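Local coordinates for VgrG protein (Vibrio cholerae, PDB 4DTF) that probably cross-links actin through its actin cross-linking domain, which holds an ATP analogue beside bound magnesium, at residues I25-E30 / L91-C96. Numbering follows the deposited sequence.
Sequences IGIENE and LVSYPC. With ANP (phosphoaminophosphonic acid-adenylate ester), chain B.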
# COMPACT_ATOMS: atom_id res chain seq x y z
N ILE A 25 10.59 -4.17 1.64
CA ILE A 25 9.38 -4.84 1.20
C ILE A 25 8.42 -5.10 2.37
O ILE A 25 8.84 -5.51 3.46
CB ILE A 25 9.68 -6.13 0.36
CG1 ILE A 25 8.39 -6.69 -0.32
CG2 ILE A 25 10.42 -7.20 1.19
CD1 ILE A 25 8.62 -7.47 -1.59
N GLY A 26 7.15 -4.85 2.11
CA GLY A 26 6.03 -5.12 3.00
C GLY A 26 5.00 -5.91 2.22
O GLY A 26 4.97 -5.88 0.98
N ILE A 27 4.17 -6.66 2.94
CA ILE A 27 3.12 -7.48 2.31
C ILE A 27 1.77 -7.26 2.98
O ILE A 27 1.71 -6.88 4.15
CB ILE A 27 3.48 -9.00 2.23
CG1 ILE A 27 3.61 -9.64 3.64
CG2 ILE A 27 4.71 -9.26 1.34
CD1 ILE A 27 3.71 -11.19 3.66
N GLU A 28 0.69 -7.50 2.23
CA GLU A 28 -0.68 -7.39 2.71
C GLU A 28 -1.38 -8.67 2.34
O GLU A 28 -1.24 -9.11 1.20
CB GLU A 28 -1.38 -6.19 2.05
CG GLU A 28 -0.88 -4.85 2.55
CD GLU A 28 -1.31 -3.68 1.68
OE1 GLU A 28 -0.89 -3.62 0.50
OE2 GLU A 28 -2.07 -2.83 2.19
N ASN A 29 -2.07 -9.31 3.29
CA ASN A 29 -2.74 -10.57 3.02
C ASN A 29 -4.12 -10.64 3.65
O ASN A 29 -4.24 -10.81 4.87
CB ASN A 29 -1.90 -11.78 3.47
CG ASN A 29 -2.28 -13.08 2.78
OD1 ASN A 29 -1.47 -13.98 2.64
ND2 ASN A 29 -3.49 -13.20 2.26
N GLU A 30 -5.15 -10.53 2.81
CA GLU A 30 -6.54 -10.62 3.27
C GLU A 30 -6.89 -12.10 3.43
O GLU A 30 -6.65 -12.90 2.53
CB GLU A 30 -7.48 -9.91 2.29
CG GLU A 30 -8.91 -9.77 2.78
CD GLU A 30 -9.89 -9.29 1.73
OE1 GLU A 30 -10.95 -8.76 2.12
OE2 GLU A 30 -9.59 -9.42 0.53
N LEU A 91 -3.80 -9.24 7.17
CA LEU A 91 -2.51 -9.28 7.87
C LEU A 91 -1.53 -8.40 7.10
O LEU A 91 -1.35 -8.58 5.89
CB LEU A 91 -1.98 -10.71 7.99
CG LEU A 91 -2.93 -11.77 8.56
CD1 LEU A 91 -2.19 -13.10 8.71
CD2 LEU A 91 -3.55 -11.32 9.91
N VAL A 92 -0.98 -7.37 7.78
CA VAL A 92 -0.12 -6.36 7.16
C VAL A 92 1.27 -6.42 7.79
O VAL A 92 1.43 -6.07 8.95
CB VAL A 92 -0.75 -4.93 7.24
CG1 VAL A 92 0.12 -3.91 6.52
CG2 VAL A 92 -2.18 -4.92 6.66
N SER A 93 2.26 -6.91 7.03
CA SER A 93 3.59 -7.05 7.59
C SER A 93 4.27 -5.73 7.93
O SER A 93 3.96 -4.71 7.32
CB SER A 93 4.49 -7.89 6.68
OG SER A 93 4.98 -7.14 5.58
N TYR A 94 5.18 -5.78 8.90
CA TYR A 94 6.08 -4.68 9.22
C TYR A 94 7.14 -4.83 8.13
O TYR A 94 7.58 -5.97 7.87
CB TYR A 94 6.68 -4.85 10.63
CG TYR A 94 5.70 -4.40 11.70
CD1 TYR A 94 4.68 -5.24 12.14
CD2 TYR A 94 5.74 -3.11 12.22
CE1 TYR A 94 3.74 -4.82 13.08
CE2 TYR A 94 4.83 -2.68 13.18
CZ TYR A 94 3.82 -3.53 13.60
OH TYR A 94 2.88 -3.11 14.51
N PRO A 95 7.51 -3.76 7.39
CA PRO A 95 8.51 -3.92 6.32
C PRO A 95 9.85 -4.46 6.81
O PRO A 95 10.22 -4.28 7.97
CB PRO A 95 8.67 -2.50 5.77
CG PRO A 95 8.26 -1.60 6.91
CD PRO A 95 7.12 -2.34 7.53
N CYS A 96 10.56 -5.14 5.91
CA CYS A 96 11.89 -5.65 6.16
C CYS A 96 12.74 -5.39 4.91
O CYS A 96 12.21 -4.91 3.90
CB CYS A 96 11.87 -7.13 6.55
SG CYS A 96 11.32 -8.26 5.24
PG ANP B . -5.84 0.22 3.42
O1G ANP B . -6.22 -1.21 3.25
O2G ANP B . -6.26 1.07 2.25
O3G ANP B . -6.47 0.82 4.64
PB ANP B . -3.40 0.73 4.76
O1B ANP B . -4.07 1.84 5.48
O2B ANP B . -3.25 -0.45 5.67
N3B ANP B . -4.25 0.33 3.58
PA ANP B . -0.60 0.82 4.79
O1A ANP B . 0.26 2.03 4.92
O2A ANP B . -0.74 0.16 6.16
O3A ANP B . -1.95 1.20 4.27
O5' ANP B . 0.05 -0.24 3.77
C5' ANP B . 1.46 -0.32 3.94
C4' ANP B . 2.06 -1.44 3.15
O4' ANP B . 3.37 -1.00 2.77
C3' ANP B . 2.30 -2.72 3.95
O3' ANP B . 2.43 -3.85 3.08
C2' ANP B . 3.61 -2.39 4.65
O2' ANP B . 4.35 -3.53 5.08
C1' ANP B . 4.35 -1.68 3.52
N9 ANP B . 5.37 -0.73 3.93
C8 ANP B . 5.28 0.25 4.89
N7 ANP B . 6.39 0.92 5.06
C5 ANP B . 7.27 0.36 4.15
C6 ANP B . 8.61 0.65 3.81
N6 ANP B . 9.34 1.59 4.42
N1 ANP B . 9.17 -0.08 2.82
C2 ANP B . 8.45 -1.03 2.22
N3 ANP B . 7.19 -1.40 2.46
C4 ANP B . 6.65 -0.66 3.45
O HOH W 1 7.60 -7.66 4.91
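The hydroxyl of Ser-93 reaches across to the backbone of Ile-27 between two antiparallel strand segments, their axes at 175°, and stands in for a backbone acceptor. Ile-27 N donates to Ser-93 OG at 2.8 Å, with an N-H...O angle of 156°, while Ser-93 N donates to the carbonyl of Ile-27. A chi1 of 79° swings OG between its own backbone N and carbonyl carbon, where it faces Ile-27 N. Separately, CB of Ser-93 rests 3.6 Å from CG1 of Ile-27. A water lies 2.8 Å from Ser-93 OG and donates to Ile-25 O, linking the two segments where the register shifts by one residue: Glu-28 pairs with Val-92, but Ile-25 with Cys-96.

At this shift the carbonyl of Ser-93 faces the nucleotide, where ANP O2' donates to Ser-93 O at 2.6 Å. Gly-26 CA lies 3.1 Å from the same ANP O2', and Pro-95 lays its ring against the adenine, Pro-95 CG 3.5 Å from ANP C5. Val-92 CG1 packs 3.6 Å from ANP C3', next to Glu-28, whose side chain passes the ribose and ends near a bound magnesium ion. On the reverse face Ile-27 and Cys-96 pack against helix 101-124. With its hydroxyl taking the Ile-27 N-H, Ser-93 leaves its carbonyl to accept the ribose 2'-hydroxyl, consistent with the shift in register forming part of the nucleotide site.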